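Local coordinates for protein V-type ATP synthase alpha chain (PDB 5BN3) that is a nucleotide-binding P-loop subunit of the rotary ATPase alpha/beta family, carrying bound ADP and magnesium ions, at residues 197-202 with 432-437; 210-215 with 425-430. All coordinates share one frame; numbering follows the deposited sequence.

Contact 1. Residues 197-202 with 432-437; sequences NYPFIT and KYFEEL
The ring of Y433 presents its edge to the face of Y198 and takes P199 over one of its own faces. The two tyrosines form an edge-to-face pair, with centroids 4.7 Å apart and planes at 65°; Y433 CE1 leads, reaching 3.3 Å from Y198 CZ. With CG anti to the backbone N in Y433 (chi1 175°), the ring extends from the helix toward the loop and can meet both neighbours at once. P199 lies across it in a CH-pi contact, its CG 3.9 Å from the Y433 centroid and 28° off the ring normal, while P199 CD packs against Y433 CB at 3.6 Å. F434 stands next to this group. One face of its ring has Y433 CD2 4.0 Å above its centre, and its far end approaches the loop obliquely, CE2 lying 4.1 Å from P199 CB and CZ 4.3 Å from I201 CD1. The contact is therefore carried by aromatic and aliphatic surfaces, with P199 touching both consecutive aromatic residues, CG over the face of Y433 and CB beside F434. It joins the loop that follows strand 192-193 to the later turns of helix 427-437, which belong to the C-terminal domain family of V- and A-type ATP synthases. Around it, I201 and Y433 both touch L503 of helix 503-523, and F434 rests on I209 of helix 205-210.

Contact 2. Residues 210-215 with 425-430; sequences MFPIAK and KQWEFV
Q426 reaches across to I213 and A214 with its carboxamide, which supplies the one polar link between these two segments. CB points toward the loop but is still 4.2 Å from A214 N. From there CG is anti to the carbonyl carbon (chi1 -63°) and the chain runs on extended, bringing CD alongside the I213 side chain, which points the same way. At the tip, OE1 accepts the backbone N-H of A214 at 2.8 Å from N to OE1. The bond is nearly straight, with an angle of 173° at the hydrogen, and the donor sits close to the line of the C=O bond, at 162°. The same oxygen packs against I213 CB at 3.3 Å. Beyond it, the apolar part of the contact is laid out along the start of helix 427-437. V430 sends its two methyls to different partners: CG1 meets A214 CB at 3.9 Å, and CG2 meets P212 CG, also at 3.9 Å. P212 CG in turn lies at the edge of the W427 indole, near its plane and 3.7 Å from CE3. That indole also makes a cation-pi contact with R445, and T424 OG1 accompanies the site by bonding both P212 O and Q426 N. K425 forms a salt bridge with E141 of the neighbouring NEQ263 chain, so a subunit boundary lies close by. In this buried setting, the Q426 amide oxygen satisfies a backbone N-H on a stretch without regular strand structure, and that directional bond probably helps set the position of the loop on the helix start, while P212, A214, V430 and the W427 edge pack beside it.

Overall arrangement
From the N terminus, the chain reaches 197-202 after strand 192-193, then passes through helix 205-210 into 210-215 and on to strand 218-222 of the nucleotide-binding domain. It returns at 425-430, 210 residues after 215, closing contact 2, and continues through helix 427-437, which is kinked near 432-433, to 432-437, closing contact 1. The shorter loop of contact 2 thus lies within the longer one of contact 1. The two first segments are themselves joined through F200 N to I213 O and Y198 O to K215 N, both probable hydrogen bonds, and P199 also packs on V430. Together the contacts seat helix 427-437 against two adjoining loops beside the nucleotide-binding domain.

Contact 1. Residues 197-202 with 432-437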
ATOM      1  N   ASN A 197      21.891  23.099 -30.656  1.00 53.61           N
ATOM      2  CA  ASN A 197      22.232  23.631 -31.960  1.00 63.50           C
ATOM      3  C   ASN A 197      21.491  22.893 -33.058  1.00 71.62           C
ATOM      4  O   ASN A 197      21.006  23.486 -34.023  1.00 73.81           O
ATOM      5  CB  ASN A 197      23.739  23.442 -32.150  1.00 57.65           C
ATOM      6  CG  ASN A 197      24.248  24.020 -33.446  1.00 78.80           C
ATOM      7  OD1 ASN A 197      23.638  24.922 -34.021  1.00 87.64           O
ATOM      8  ND2 ASN A 197      25.383  23.514 -33.909  1.00 79.13           N
ATOM      9  N   TYR A 198      21.391  21.584 -32.875  1.00 57.34           N
ATOM     10  CA  TYR A 198      21.091  20.675 -33.963  1.00 51.55           C
ATOM     11  C   TYR A 198      20.379  19.451 -33.405  1.00 51.77           C
ATOM     12  O   TYR A 198      20.753  18.943 -32.347  1.00 42.59           O
ATOM     13  CB  TYR A 198      22.417  20.260 -34.591  1.00 49.77           C
ATOM     14  CG  TYR A 198      22.342  19.767 -36.009  1.00 66.57           C
ATOM     15  CD1 TYR A 198      22.431  20.652 -37.075  1.00 70.06           C
ATOM     16  CD2 TYR A 198      22.216  18.416 -36.286  1.00 59.72           C
ATOM     17  CE1 TYR A 198      22.379  20.202 -38.378  1.00 69.78           C
ATOM     18  CE2 TYR A 198      22.163  17.956 -37.583  1.00 77.54           C
ATOM     19  CZ  TYR A 198      22.245  18.854 -38.626  1.00 81.44           C
ATOM     20  OH  TYR A 198      22.192  18.393 -39.920  1.00 85.67           O
ATOM     21  N   PRO A 199      19.347  18.972 -34.113  1.00 52.43           N
ATOM     22  CA  PRO A 199      18.586  17.823 -33.611  1.00 42.07           C
ATOM     23  C   PRO A 199      19.402  16.535 -33.632  1.00 38.34           C
ATOM     24  O   PRO A 199      20.303  16.391 -34.459  1.00 38.79           O
ATOM     25  CB  PRO A 199      17.419  17.719 -34.598  1.00 49.17           C
ATOM     26  CG  PRO A 199      17.924  18.357 -35.852  1.00 54.52           C
ATOM     27  CD  PRO A 199      18.825  19.471 -35.397  1.00 51.67           C
ATOM     28  N   PHE A 200      19.091  15.624 -32.716  1.00 37.07           N
ATOM     29  CA  PHE A 200      19.679  14.293 -32.716  1.00 38.50           C
ATOM     30  C   PHE A 200      18.821  13.401 -33.612  1.00 34.49           C
ATOM     31  O   PHE A 200      17.736  12.974 -33.216  1.00 38.06           O
ATOM     32  CB  PHE A 200      19.727  13.745 -31.287  1.00 34.13           C
ATOM     33  CG  PHE A 200      20.275  12.349 -31.181  1.00 35.63           C
ATOM     34  CD1 PHE A 200      21.589  12.075 -31.527  1.00 38.54           C
ATOM     35  CD2 PHE A 200      19.480  11.313 -30.706  1.00 42.25           C
ATOM     36  CE1 PHE A 200      22.098  10.792 -31.420  1.00 37.70           C
ATOM     37  CE2 PHE A 200      19.983  10.028 -30.594  1.00 37.05           C
ATOM     38  CZ  PHE A 200      21.294   9.765 -30.951  1.00 39.93           C
ATOM     39  N   ILE A 201      19.299  13.143 -34.828  1.00 33.87           N
ATOM     40  CA  ILE A 201      18.545  12.341 -35.790  1.00 40.81           C
ATOM     41  C   ILE A 201      18.818  10.850 -35.591  1.00 39.23           C
ATOM     42  O   ILE A 201      19.946  10.390 -35.767  1.00 36.29           O
ATOM     43  CB  ILE A 201      18.869  12.739 -37.244  1.00 49.79           C
ATOM     44  CG1 ILE A 201      18.669  14.245 -37.446  1.00 48.90           C
ATOM     45  CG2 ILE A 201      18.009  11.944 -38.216  1.00 40.30           C
ATOM     46  CD1 ILE A 201      17.245  14.716 -37.221  1.00 55.06           C
ATOM     47  N   THR A 202      17.773  10.105 -35.241  1.00 38.00           N
ATOM     48  CA  THR A 202      17.902   8.697 -34.871  1.00 42.07           C
ATOM     49  C   THR A 202      17.683   7.747 -36.041  1.00 40.16           C
ATOM     50  O   THR A 202      18.245   6.652 -36.074  1.00 40.58           O
ATOM     51  CB  THR A 202      16.913   8.322 -33.747  1.00 40.83           C
ATOM     52  OG1 THR A 202      15.567   8.451 -34.223  1.00 39.96           O
ATOM     53  CG2 THR A 202      17.107   9.226 -32.547  1.00 37.56           C
ATOM     54  N   LYS A 432      14.197  25.119 -35.306  1.00 55.17           N
ATOM     55  CA  LYS A 432      14.928  25.970 -36.238  1.00 64.73           C
ATOM     56  C   LYS A 432      15.371  25.148 -37.436  1.00 69.17           C
ATOM     57  O   LYS A 432      15.098  25.504 -38.581  1.00 63.94           O
ATOM     58  CB  LYS A 432      16.172  26.548 -35.564  1.00 73.45           C
ATOM     59  CG  LYS A 432      16.081  26.692 -34.055  1.00 84.34           C
ATOM     60  CD  LYS A 432      17.477  26.638 -33.448  1.00 93.57           C
ATOM     61  CE  LYS A 432      17.469  26.981 -31.968  1.00 96.43           C
ATOM     62  NZ  LYS A 432      18.814  26.786 -31.355  1.00 82.56           N
ATOM     63  N   TYR A 433      16.053  24.042 -37.150  1.00 52.70           N
ATOM     64  CA  TYR A 433      16.583  23.153 -38.177  1.00 52.54           C
ATOM     65  C   TYR A 433      15.505  22.669 -39.138  1.00 57.46           C
ATOM     66  O   TYR A 433      15.697  22.680 -40.353  1.00 58.41           O
ATOM     67  CB  TYR A 433      17.266  21.948 -37.525  1.00 65.12           C
ATOM     68  CG  TYR A 433      17.740  20.898 -38.508  1.00 57.02           C
ATOM     69  CD1 TYR A 433      19.002  20.975 -39.075  1.00 66.96           C
ATOM     70  CD2 TYR A 433      16.928  19.827 -38.859  1.00 61.67           C
ATOM     71  CE1 TYR A 433      19.439  20.021 -39.969  1.00 65.18           C
ATOM     72  CE2 TYR A 433      17.359  18.868 -39.754  1.00 59.92           C
ATOM     73  CZ  TYR A 433      18.615  18.971 -40.304  1.00 70.28           C
ATOM     74  OH  TYR A 433      19.051  18.021 -41.196  1.00 72.25           O
ATOM     75  N   PHE A 434      14.378  22.232 -38.585  1.00 58.06           N
ATOM     76  CA  PHE A 434      13.302  21.674 -39.395  1.00 64.48           C
ATOM     77  C   PHE A 434      12.600  22.740 -40.230  1.00 68.64           C
ATOM     78  O   PHE A 434      12.226  22.488 -41.371  1.00 74.77           O
ATOM     79  CB  PHE A 434      12.300  20.920 -38.517  1.00 58.24           C
ATOM     80  CG  PHE A 434      12.851  19.653 -37.924  1.00 62.77           C
ATOM     81  CD1 PHE A 434      13.067  18.538 -38.719  1.00 65.88           C
ATOM     82  CD2 PHE A 434      13.144  19.572 -36.570  1.00 58.49           C
ATOM     83  CE1 PHE A 434      13.573  17.366 -38.177  1.00 60.29           C
ATOM     84  CE2 PHE A 434      13.650  18.403 -36.022  1.00 63.42           C
ATOM     85  CZ  PHE A 434      13.864  17.301 -36.828  1.00 66.36           C
ATOM     86  N   GLU A 435      12.426  23.926 -39.654  1.00 67.83           N
ATOM     87  CA  GLU A 435      11.819  25.051 -40.362  1.00 80.49           C
ATOM     88  C   GLU A 435      12.572  25.372 -41.651  1.00 84.97           C
ATOM     89  O   GLU A 435      11.997  25.337 -42.742  1.00 84.89           O
ATOM     90  CB  GLU A 435      11.771  26.274 -39.462  1.00 68.64           C
ATOM     91  N   GLU A 436      13.860  25.679 -41.506  1.00 83.48           N
ATOM     92  CA  GLU A 436      14.740  26.004 -42.626  1.00 85.01           C
ATOM     93  C   GLU A 436      14.641  24.999 -43.768  1.00 91.09           C
ATOM     94  O   GLU A 436      14.328  25.358 -44.903  1.00 97.37           O
ATOM     95  CB  GLU A 436      16.198  26.060 -42.148  1.00 78.10           C
ATOM     96  CG  GLU A 436      16.466  26.989 -40.970  1.00 88.07           C
ATOM     97  CD  GLU A 436      16.611  28.445 -41.373  1.00111.63           C
ATOM     98  OE1 GLU A 436      16.191  28.807 -42.492  1.00119.27           O
ATOM     99  OE2 GLU A 436      17.149  29.228 -40.565  1.00115.90           O
ATOM    100  N   LEU A 437      14.901  23.734 -43.449  1.00 74.32           N
ATOM    101  CA  LEU A 437      15.056  22.695 -44.461  1.00 76.26           C
ATOM    102  C   LEU A 437      13.724  22.051 -44.847  1.00 83.69           C
ATOM    103  O   LEU A 437      13.659  21.257 -45.788  1.00 85.03           O
ATOM    104  CB  LEU A 437      16.049  21.632 -43.974  1.00 91.67           C
ATOM    105  CG  LEU A 437      17.347  22.151 -43.338  1.00 92.35           C
ATOM    106  CD1 LEU A 437      18.330  21.019 -43.098  1.00 85.90           C
ATOM    107  CD2 LEU A 437      17.992  23.233 -44.188  1.00 89.73           C
TER

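Contact 2. Residues 210-215 with 425-430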
ATOM      1  N   MET A 210       8.303  13.667 -33.694  1.00 39.65           N
ATOM      2  CA  MET A 210       7.367  13.844 -32.590  1.00 38.82           C
ATOM      3  C   MET A 210       8.043  14.289 -31.293  1.00 34.06           C
ATOM      4  O   MET A 210       7.650  15.295 -30.706  1.00 35.55           O
ATOM      5  CB  MET A 210       6.561  12.561 -32.373  1.00 35.36           C
ATOM      6  CG  MET A 210       5.783  12.098 -33.597  1.00 52.66           C
ATOM      7  SD  MET A 210       4.348  13.138 -33.946  1.00 60.35           S
ATOM      8  CE  MET A 210       4.963  14.110 -35.311  1.00 55.98           C
ATOM      9  N   PHE A 211       9.061  13.553 -30.852  1.00 37.12           N
ATOM     10  CA  PHE A 211       9.729  13.878 -29.588  1.00 31.62           C
ATOM     11  C   PHE A 211      11.255  13.955 -29.690  1.00 35.98           C
ATOM     12  O   PHE A 211      11.958  13.288 -28.931  1.00 34.67           O
ATOM     13  CB  PHE A 211       9.334  12.855 -28.514  1.00 31.51           C
ATOM     14  CG  PHE A 211       7.847  12.631 -28.408  1.00 41.23           C
ATOM     15  CD1 PHE A 211       7.046  13.530 -27.721  1.00 32.76           C
ATOM     16  CD2 PHE A 211       7.252  11.521 -28.994  1.00 41.01           C
ATOM     17  CE1 PHE A 211       5.677  13.330 -27.620  1.00 37.58           C
ATOM     18  CE2 PHE A 211       5.885  11.315 -28.897  1.00 38.63           C
ATOM     19  CZ  PHE A 211       5.099  12.222 -28.209  1.00 33.53           C
ATOM     20  N   PRO A 212      11.775  14.801 -30.597  1.00 35.47           N
ATOM     21  CA  PRO A 212      13.227  14.799 -30.796  1.00 29.76           C
ATOM     22  C   PRO A 212      13.981  15.494 -29.670  1.00 36.64           C
ATOM     23  O   PRO A 212      13.430  16.380 -29.015  1.00 35.25           O
ATOM     24  CB  PRO A 212      13.397  15.600 -32.089  1.00 42.56           C
ATOM     25  CG  PRO A 212      12.262  16.566 -32.065  1.00 39.87           C
ATOM     26  CD  PRO A 212      11.108  15.819 -31.433  1.00 37.68           C
ATOM     27  N   ILE A 213      15.223  15.080 -29.443  1.00 30.78           N
ATOM     28  CA  ILE A 213      16.125  15.817 -28.571  1.00 33.52           C
ATOM     29  C   ILE A 213      17.243  16.418 -29.413  1.00 34.61           C
ATOM     30  O   ILE A 213      17.407  16.068 -30.584  1.00 32.28           O
ATOM     31  CB  ILE A 213      16.751  14.922 -27.480  1.00 41.21           C
ATOM     32  CG1 ILE A 213      17.537  13.767 -28.102  1.00 37.27           C
ATOM     33  CG2 ILE A 213      15.687  14.387 -26.562  1.00 33.63           C
ATOM     34  CD1 ILE A 213      18.227  12.881 -27.070  1.00 32.22           C
ATOM     35  N   ALA A 214      18.019  17.311 -28.816  1.00 36.30           N
ATOM     36  CA  ALA A 214      19.152  17.902 -29.518  1.00 38.06           C
ATOM     37  C   ALA A 214      20.399  17.052 -29.310  1.00 38.91           C
ATOM     38  O   ALA A 214      20.456  16.248 -28.373  1.00 36.43           O
ATOM     39  CB  ALA A 214      19.392  19.311 -29.028  1.00 39.06           C
ATOM     40  N   LYS A 215      21.392  17.224 -30.182  1.00 36.73           N
ATOM     41  CA  LYS A 215      22.693  16.593 -29.981  1.00 33.54           C
ATOM     42  C   LYS A 215      23.290  17.097 -28.678  1.00 33.63           C
ATOM     43  O   LYS A 215      23.410  18.307 -28.468  1.00 37.52           O
ATOM     44  CB  LYS A 215      23.654  16.917 -31.130  1.00 40.11           C
ATOM     45  CG  LYS A 215      23.520  16.023 -32.350  1.00 52.29           C
ATOM     46  CD  LYS A 215      24.810  16.035 -33.164  1.00 61.22           C
ATOM     47  CE  LYS A 215      24.685  15.203 -34.426  1.00 73.82           C
ATOM     48  NZ  LYS A 215      24.235  13.815 -34.140  1.00 58.28           N
ATOM     49  N   LYS A 425      11.580  18.328 -24.057  1.00 32.28           N
ATOM     50  CA  LYS A 425      11.707  19.699 -23.584  1.00 41.65           C
ATOM     51  C   LYS A 425      12.663  20.476 -24.479  1.00 38.99           C
ATOM     52  O   LYS A 425      13.035  21.605 -24.168  1.00 38.33           O
ATOM     53  CB  LYS A 425      12.207  19.726 -22.134  1.00 42.33           C
ATOM     54  CG  LYS A 425      11.277  19.070 -21.123  1.00 43.13           C
ATOM     55  CD  LYS A 425      11.859  19.139 -19.715  1.00 55.79           C
ATOM     56  CE  LYS A 425      12.064  20.577 -19.260  1.00 74.19           C
ATOM     57  NZ  LYS A 425      10.778  21.312 -19.083  1.00 63.32           N
ATOM     58  N   GLN A 426      13.050  19.867 -25.595  1.00 38.97           N
ATOM     59  CA  GLN A 426      14.082  20.436 -26.453  1.00 42.10           C
ATOM     60  C   GLN A 426      13.609  20.760 -27.869  1.00 38.71           C
ATOM     61  O   GLN A 426      14.422  21.006 -28.753  1.00 36.98           O
ATOM     62  CB  GLN A 426      15.310  19.512 -26.480  1.00 37.00           C
ATOM     63  CG  GLN A 426      15.978  19.365 -25.113  1.00 43.68           C
ATOM     64  CD  GLN A 426      17.149  18.398 -25.106  1.00 53.15           C
ATOM     65  OE1 GLN A 426      17.533  17.855 -26.142  1.00 36.79           O
ATOM     66  NE2 GLN A 426      17.722  18.178 -23.926  1.00 39.19           N
ATOM     67  N   TRP A 427      12.297  20.777 -28.082  1.00 38.75           N
ATOM     68  CA  TRP A 427      11.762  21.130 -29.394  1.00 48.14           C
ATOM     69  C   TRP A 427      12.133  22.554 -29.808  1.00 46.84           C
ATOM     70  O   TRP A 427      12.340  22.824 -30.991  1.00 45.08           O
ATOM     71  CB  TRP A 427      10.242  20.959 -29.437  1.00 52.37           C
ATOM     72  CG  TRP A 427       9.633  21.446 -30.724  1.00 58.84           C
ATOM     73  CD1 TRP A 427       8.849  22.551 -30.899  1.00 56.07           C
ATOM     74  CD2 TRP A 427       9.781  20.851 -32.019  1.00 49.59           C
ATOM     75  NE1 TRP A 427       8.489  22.671 -32.222  1.00 53.60           N
ATOM     76  CE2 TRP A 427       9.051  21.641 -32.930  1.00 48.46           C
ATOM     77  CE3 TRP A 427      10.457  19.725 -32.496  1.00 43.20           C
ATOM     78  CZ2 TRP A 427       8.980  21.337 -34.290  1.00 46.41           C
ATOM     79  CZ3 TRP A 427      10.384  19.425 -33.842  1.00 51.03           C
ATOM     80  CH2 TRP A 427       9.653  20.227 -34.724  1.00 49.87           C
ATOM     81  N   GLU A 428      12.223  23.460 -28.837  1.00 50.85           N
ATOM     82  CA  GLU A 428      12.538  24.860 -29.131  1.00 61.00           C
ATOM     83  C   GLU A 428      13.941  25.045 -29.711  1.00 60.35           C
ATOM     84  O   GLU A 428      14.215  26.045 -30.377  1.00 51.59           O
ATOM     85  CB  GLU A 428      12.356  25.738 -27.885  1.00 57.75           C
ATOM     86  CG  GLU A 428      13.274  25.398 -26.718  1.00 76.26           C
ATOM     87  CD  GLU A 428      13.102  26.347 -25.543  1.00 90.91           C
ATOM     88  OE1 GLU A 428      13.551  27.509 -25.645  1.00 89.76           O
ATOM     89  OE2 GLU A 428      12.515  25.934 -24.520  1.00 84.26           O
ATOM     90  N   PHE A 429      14.820  24.079 -29.468  1.00 50.87           N
ATOM     91  CA  PHE A 429      16.203  24.169 -29.928  1.00 50.96           C
ATOM     92  C   PHE A 429      16.423  23.508 -31.289  1.00 52.55           C
ATOM     93  O   PHE A 429      17.450  23.734 -31.934  1.00 64.78           O
ATOM     94  CB  PHE A 429      17.154  23.546 -28.900  1.00 47.58           C
ATOM     95  CG  PHE A 429      17.057  24.151 -27.526  1.00 53.12           C
ATOM     96  CD1 PHE A 429      17.539  25.429 -27.278  1.00 70.35           C
ATOM     97  CD2 PHE A 429      16.507  23.432 -26.476  1.00 55.09           C
ATOM     98  CE1 PHE A 429      17.457  25.982 -26.011  1.00 65.25           C
ATOM     99  CE2 PHE A 429      16.423  23.981 -25.207  1.00 63.06           C
ATOM    100  CZ  PHE A 429      16.899  25.257 -24.975  1.00 73.47           C
ATOM    101  N   VAL A 430      15.465  22.694 -31.723  1.00 50.37           N
ATOM    102  CA  VAL A 430      15.623  21.928 -32.959  1.00 53.01           C
ATOM    103  C   VAL A 430      14.616  22.317 -34.041  1.00 47.14           C
ATOM    104  O   VAL A 430      14.782  21.951 -35.206  1.00 48.25           O
ATOM    105  CB  VAL A 430      15.537  20.404 -32.702  1.00 57.95           C
ATOM    106  CG1 VAL A 430      16.459  20.006 -31.567  1.00 55.02           C
ATOM    107  CG2 VAL A 430      14.106  19.995 -32.381  1.00 50.09           C
TER